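Local coordinates for lipid-transfer protein (PDB 6OK1) that is named a lipid-transfer protein and has a thiolase-like fold, found in a four-chain assembly with another protein, at residues H254-Y259 with T378-S383; K20-S25 with E217-Q222. All blocks are in the same frame, centred on the assembly; numbering follows the deposited sequence. Where two conformers were deposited one is given.

Interaction 1 (H254-Y259 with T378-S383); sequences HMMTSY and TGVPTS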
loop_
_atom_site.group_PDB
_atom_site.type_symbol
_atom_site.label_atom_id
_atom_site.label_comp_id
_atom_site.label_asym_id
_atom_site.label_seq_id
_atom_site.Cartn_x
_atom_site.Cartn_y
_atom_site.Cartn_z
ATOM N N HIS A 254 -15.601 7.888 -2.737
ATOM C CA HIS A 254 -15.289 6.935 -3.802
ATOM C C HIS A 254 -13.976 7.350 -4.459
ATOM O O HIS A 254 -13.450 8.430 -4.217
ATOM C CB HIS A 254 -16.441 6.866 -4.825
ATOM C CG HIS A 254 -17.724 6.395 -4.231
ATOM N ND1 HIS A 254 -18.225 5.128 -4.431
ATOM C CD2 HIS A 254 -18.584 7.006 -3.387
ATOM C CE1 HIS A 254 -19.349 4.983 -3.750
ATOM N NE2 HIS A 254 -19.589 6.113 -3.104
ATOM N N MET A 255 -13.443 6.465 -5.287
ATOM C CA MET A 255 -12.212 6.723 -6.028
ATOM C C MET A 255 -12.573 7.468 -7.305
ATOM O O MET A 255 -13.022 6.862 -8.292
ATOM C CB MET A 255 -11.500 5.417 -6.354
ATOM C CG MET A 255 -10.227 5.596 -7.172
ATOM S SD MET A 255 -8.838 6.045 -6.132
ATOM C CE MET A 255 -8.351 4.380 -5.637
ATOM N N MET A 256 -12.424 8.787 -7.262
ATOM C CA MET A 256 -12.655 9.754 -8.329
ATOM C C MET A 256 -14.117 9.960 -8.666
ATOM O O MET A 256 -14.410 10.806 -9.514
ATOM C CB MET A 256 -11.915 9.380 -9.621
ATOM C CG MET A 256 -10.425 9.373 -9.436
ATOM S SD MET A 256 -9.815 11.024 -9.061
ATOM C CE MET A 256 -10.115 11.861 -10.612
ATOM N N THR A 257 -15.043 9.264 -8.015
ATOM C CA THR A 257 -16.431 9.247 -8.467
ATOM C C THR A 257 -17.419 9.390 -7.304
ATOM O O THR A 257 -18.455 8.709 -7.271
ATOM C CB THR A 257 -16.732 7.975 -9.252
ATOM O OG1 THR A 257 -16.469 6.810 -8.465
ATOM C CG2 THR A 257 -15.880 7.907 -10.510
ATOM N N SER A 258 -17.124 10.294 -6.362
ATOM C CA SER A 258 -18.015 10.534 -5.214
ATOM C C SER A 258 -19.196 11.404 -5.652
ATOM O O SER A 258 -19.316 12.585 -5.314
ATOM C CB SER A 258 -17.267 11.177 -4.062
ATOM O OG SER A 258 -16.086 10.441 -3.756
ATOM N N TYR A 259 -20.099 10.766 -6.377
ATOM C CA TYR A 259 -21.196 11.420 -7.076
ATOM C C TYR A 259 -22.517 11.327 -6.324
ATOM O O TYR A 259 -23.559 11.739 -6.862
ATOM C CB TYR A 259 -21.385 10.763 -8.443
ATOM C CG TYR A 259 -20.229 10.858 -9.428
ATOM C CD1 TYR A 259 -19.364 11.940 -9.448
ATOM C CD2 TYR A 259 -20.041 9.860 -10.351
ATOM C CE1 TYR A 259 -18.330 12.015 -10.376
ATOM C CE2 TYR A 259 -19.007 9.921 -11.281
ATOM C CZ TYR A 259 -18.158 10.990 -11.277
ATOM O OH TYR A 259 -17.169 11.024 -12.219
ATOM N N THR A 378 -6.861 15.251 -6.267
ATOM C CA THR A 378 -8.245 15.631 -6.069
ATOM C C THR A 378 -9.197 14.600 -6.674
ATOM O O THR A 378 -8.918 13.976 -7.714
ATOM C CB THR A 378 -8.484 17.019 -6.673
ATOM O OG1 THR A 378 -7.931 17.047 -7.985
ATOM C CG2 THR A 378 -7.776 18.070 -5.863
ATOM N N GLY A 379 -10.337 14.421 -6.005
ATOM C CA GLY A 379 -11.288 13.396 -6.356
ATOM C C GLY A 379 -11.085 12.087 -5.634
ATOM O O GLY A 379 -11.905 11.179 -5.783
ATOM N N VAL A 380 -10.022 11.987 -4.848
ATOM C CA VAL A 380 -9.654 10.762 -4.138
ATOM C C VAL A 380 -9.406 11.126 -2.679
ATOM O O VAL A 380 -9.174 12.290 -2.343
ATOM C CB VAL A 380 -8.379 10.116 -4.738
ATOM C CG1 VAL A 380 -8.653 9.418 -6.052
ATOM C CG2 VAL A 380 -7.265 11.165 -4.900
ATOM N N PRO A 381 -9.379 10.134 -1.801
ATOM C CA PRO A 381 -8.752 10.370 -0.493
ATOM C C PRO A 381 -7.426 11.066 -0.705
ATOM O O PRO A 381 -6.608 10.649 -1.541
ATOM C CB PRO A 381 -8.565 8.961 0.056
ATOM C CG PRO A 381 -9.609 8.169 -0.581
ATOM C CD PRO A 381 -9.769 8.739 -1.984
ATOM N N THR A 382 -7.201 12.123 0.067
ATOM C CA THR A 382 -6.174 13.075 -0.286
ATOM C C THR A 382 -5.392 13.484 0.955
ATOM O O THR A 382 -5.487 12.869 2.027
ATOM C CB THR A 382 -6.816 14.243 -1.066
ATOM O OG1 THR A 382 -5.794 15.064 -1.639
ATOM C CG2 THR A 382 -7.746 15.099 -0.213
ATOM N N SER A 383 -4.573 14.507 0.780
ATOM C CA SER A 383 -3.633 14.949 1.807
ATOM C C SER A 383 -3.143 16.353 1.486
ATOM O O SER A 383 -3.365 16.882 0.397
ATOM C CB SER A 383 -2.456 13.950 1.938
ATOM O OG SER A 383 -1.839 13.683 0.686
HETATM O O HOH W 1 -14.600 11.796 -5.575
#
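The carbonyl oxygen of Gly379 is gripped by two groups of the loop 254-259, one directly and one through water. The backbone N of Met256 reaches Gly379 O at 2.9 Å, but the bond is bent to 130° at the hydrogen and counts as weak; Met256 CA adds a CA-H...O contact to that oxygen at 3.0 Å. A water supplements this grip, donating to Gly379 O at 2.8 Å while accepting from Ser258 N. Ser258 is the centre of an inverse gamma turn, and its OG takes a nearly straight bond from His254 N, tying the loop back on itself. In the apolar half of the contact Met256 SD packs 3.6 Å from the methyl Val380 CG1, which Met255 SD also approaches in one of its two conformers. The Met256 chain, folded at chi2 and chi3 (-65° and -68°), also brings its sulfur within 3.4 Å of Thr378 O, and Trp151 and Val152 of helix 148-163 pack against the same side chain. The backbone of Gly379 takes a conformation in which a CB would jam against the preceding carbonyl O. The whole is a buried loop-to-loop junction of the C-terminal thiolase-like domain, joining the excursion after strand 240-248 to the turn that leads into strand 382-388.

Interaction 2 (K20-S25 with E217-Q222); sequences KNSGRS and ESDGGQ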
loop_
_atom_site.group_PDB
_atom_site.type_symbol
_atom_site.label_atom_id
_atom_site.label_comp_id
_atom_site.label_asym_id
_atom_site.label_seq_id
_atom_site.Cartn_x
_atom_site.Cartn_y
_atom_site.Cartn_z
ATOM N N LYS A 20 9.344 12.450 -21.614
ATOM C CA LYS A 20 8.379 11.550 -22.216
ATOM C C LYS A 20 9.009 10.216 -22.592
ATOM O O LYS A 20 8.337 9.375 -23.199
ATOM C CB LYS A 20 7.756 12.193 -23.462
ATOM C CG LYS A 20 7.229 13.594 -23.214
ATOM C CD LYS A 20 6.112 13.588 -22.175
ATOM C CE LYS A 20 5.560 15.004 -21.960
ATOM N NZ LYS A 20 4.583 15.092 -20.840
ATOM N N ASN A 21 10.273 10.017 -22.257
ATOM C CA ASN A 21 10.935 8.735 -22.444
ATOM C C ASN A 21 12.231 8.703 -21.657
ATOM O O ASN A 21 13.256 9.248 -22.084
ATOM C CB ASN A 21 11.215 8.462 -23.926
ATOM C CG ASN A 21 12.067 7.193 -24.131
ATOM O OD1 ASN A 21 11.942 6.229 -23.384
ATOM N ND2 ASN A 21 12.943 7.215 -25.128
ATOM N N SER A 22 12.185 8.074 -20.480
ATOM C CA SER A 22 13.364 8.026 -19.636
ATOM C C SER A 22 14.411 7.088 -20.207
ATOM O O SER A 22 15.600 7.214 -19.875
ATOM C CB SER A 22 13.003 7.557 -18.236
ATOM O OG SER A 22 12.780 6.152 -18.234
ATOM N N GLY A 23 13.980 6.122 -21.013
ATOM C CA GLY A 23 14.921 5.143 -21.516
ATOM C C GLY A 23 15.483 4.198 -20.481
ATOM O O GLY A 23 16.436 3.468 -20.780
ATOM N N ARG A 24 14.932 4.162 -19.270
ATOM C CA ARG A 24 15.481 3.280 -18.241
ATOM C C ARG A 24 14.353 2.832 -17.311
ATOM O O ARG A 24 13.193 3.211 -17.482
ATOM C CB ARG A 24 16.638 3.955 -17.517
ATOM C CG ARG A 24 16.355 5.320 -16.851
ATOM C CD ARG A 24 17.614 6.178 -16.896
ATOM N NE ARG A 24 17.625 7.360 -16.029
ATOM C CZ ARG A 24 17.116 8.550 -16.355
ATOM N NH1 ARG A 24 16.523 8.732 -17.523
ATOM N NH2 ARG A 24 17.208 9.567 -15.506
ATOM N N SER A 25 14.686 1.962 -16.360
ATOM C CA SER A 25 13.665 1.321 -15.543
ATOM C C SER A 25 13.105 2.273 -14.496
ATOM O O SER A 25 13.755 3.233 -14.076
ATOM C CB SER A 25 14.222 0.091 -14.832
ATOM O OG SER A 25 15.057 0.482 -13.779
ATOM N N GLU A 217 1.004 12.700 -19.470
ATOM C CA GLU A 217 1.764 11.789 -18.636
ATOM C C GLU A 217 3.268 12.035 -18.775
ATOM O O GLU A 217 3.754 12.621 -19.752
ATOM C CB GLU A 217 1.435 10.353 -19.005
ATOM C CG GLU A 217 -0.070 10.068 -18.956
ATOM C CD GLU A 217 -0.410 8.630 -19.150
ATOM O OE1 GLU A 217 -0.088 8.092 -20.232
ATOM O OE2 GLU A 217 -1.000 8.044 -18.213
ATOM N N SER A 218 4.011 11.549 -17.772
ATOM C CA SER A 218 5.430 11.807 -17.640
ATOM C C SER A 218 6.184 10.540 -17.267
ATOM O O SER A 218 5.634 9.618 -16.656
ATOM C CB SER A 218 5.717 12.848 -16.558
ATOM O OG SER A 218 5.053 14.080 -16.791
ATOM N N ASP A 219 7.469 10.528 -17.630
ATOM C CA ASP A 219 8.456 9.612 -17.090
ATOM C C ASP A 219 9.346 10.406 -16.141
ATOM O O ASP A 219 9.775 11.520 -16.467
ATOM C CB ASP A 219 9.354 9.015 -18.174
ATOM C CG ASP A 219 8.659 8.022 -19.097
ATOM O OD1 ASP A 219 7.441 7.750 -18.993
ATOM O OD2 ASP A 219 9.401 7.478 -19.952
ATOM N N GLY A 220 9.626 9.843 -14.978
ATOM C CA GLY A 220 10.531 10.497 -14.058
ATOM C C GLY A 220 10.349 10.028 -12.627
ATOM O O GLY A 220 9.455 9.240 -12.310
ATOM N N GLY A 221 11.232 10.534 -11.776
ATOM C CA GLY A 221 11.217 10.201 -10.349
ATOM C C GLY A 221 11.476 11.423 -9.492
ATOM O O GLY A 221 12.179 12.353 -9.892
ATOM N N GLN A 222 10.868 11.419 -8.297
ATOM C CA GLN A 222 10.976 12.507 -7.330
ATOM C C GLN A 222 11.144 11.914 -5.941
ATOM O O GLN A 222 10.423 10.978 -5.572
ATOM C CB GLN A 222 9.735 13.403 -7.355
ATOM C CG GLN A 222 9.722 14.505 -6.326
ATOM C CD GLN A 222 10.629 15.666 -6.704
ATOM O OE1 GLN A 222 10.404 16.344 -7.710
ATOM N NE2 GLN A 222 11.627 15.926 -5.868
HETATM O O HOH W 2 6.901 14.818 -18.691
#
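Ser22 and Asp219 form the close-packed part of this contact. Asp219 OD2 accepts the N-H of Ser22 (N to OD2 2.9 Å) on its anti lone pair, the one away from the other oxygen, and the two CB atoms lie 3.9 Å apart. Further hydrogen bonds come from Ser115 OG to OD2 and from Arg114 N to OD1, so a buried carboxylate is held at both oxygens, which would probably favour its charged form. Ser22 OG accepts from Arg24 N in an ST turn and also bonds Asn112. Such a turn sits here in the connection between strand 8-15 and helix 26-40 of the N-terminal thiolase domain, laid over the start of strand 219-228, with Ser25 as N-cap of the helix. Arg24 NH1 meets Ser22 O at 2.9 Å, edge-on in the guanidinium plane, while Glu17 and Glu32 form salt bridges with the same guanidinium. The loose, solvent side is Asn21: its CA comes within 3.2 Å of Asp219 OD2, but its CB is directed away. Beside it Lys20 makes a second firm bond, bending at chi2 (-62°) and then running extended to deliver NZ to Glu217 O at 2.8 Å. A water bridges NZ to Ser218 OG, which is also bonded to the backbone N of Tyr344, while Trp188 offers the lysine a cation-pi partner.

Interactions 1 and 2 illustrate how one mixed sheet can be dressed differently at two places. Their centres stand 26 Å apart, their nearest atoms about 12 Å, and they do not touch; yet strands 219-228 and 382-388, which they reach, belong to the same sheet, separated there by strands 8-15 and 240-248. Interaction 2 belongs to the N-terminal thiolase domain and interaction 1 to the C-terminal one. The contact 254-259 with 378-383 is the buried one, combining sulfur-methyl packing with a backbone carbonyl held by one weak direct bond and a bridging water. The partly buried contact 20-25 with 217-222 instead pairs a lysine and a carboxylate with backbone atoms of the opposite segment, with a water-linked serine hydroxyl.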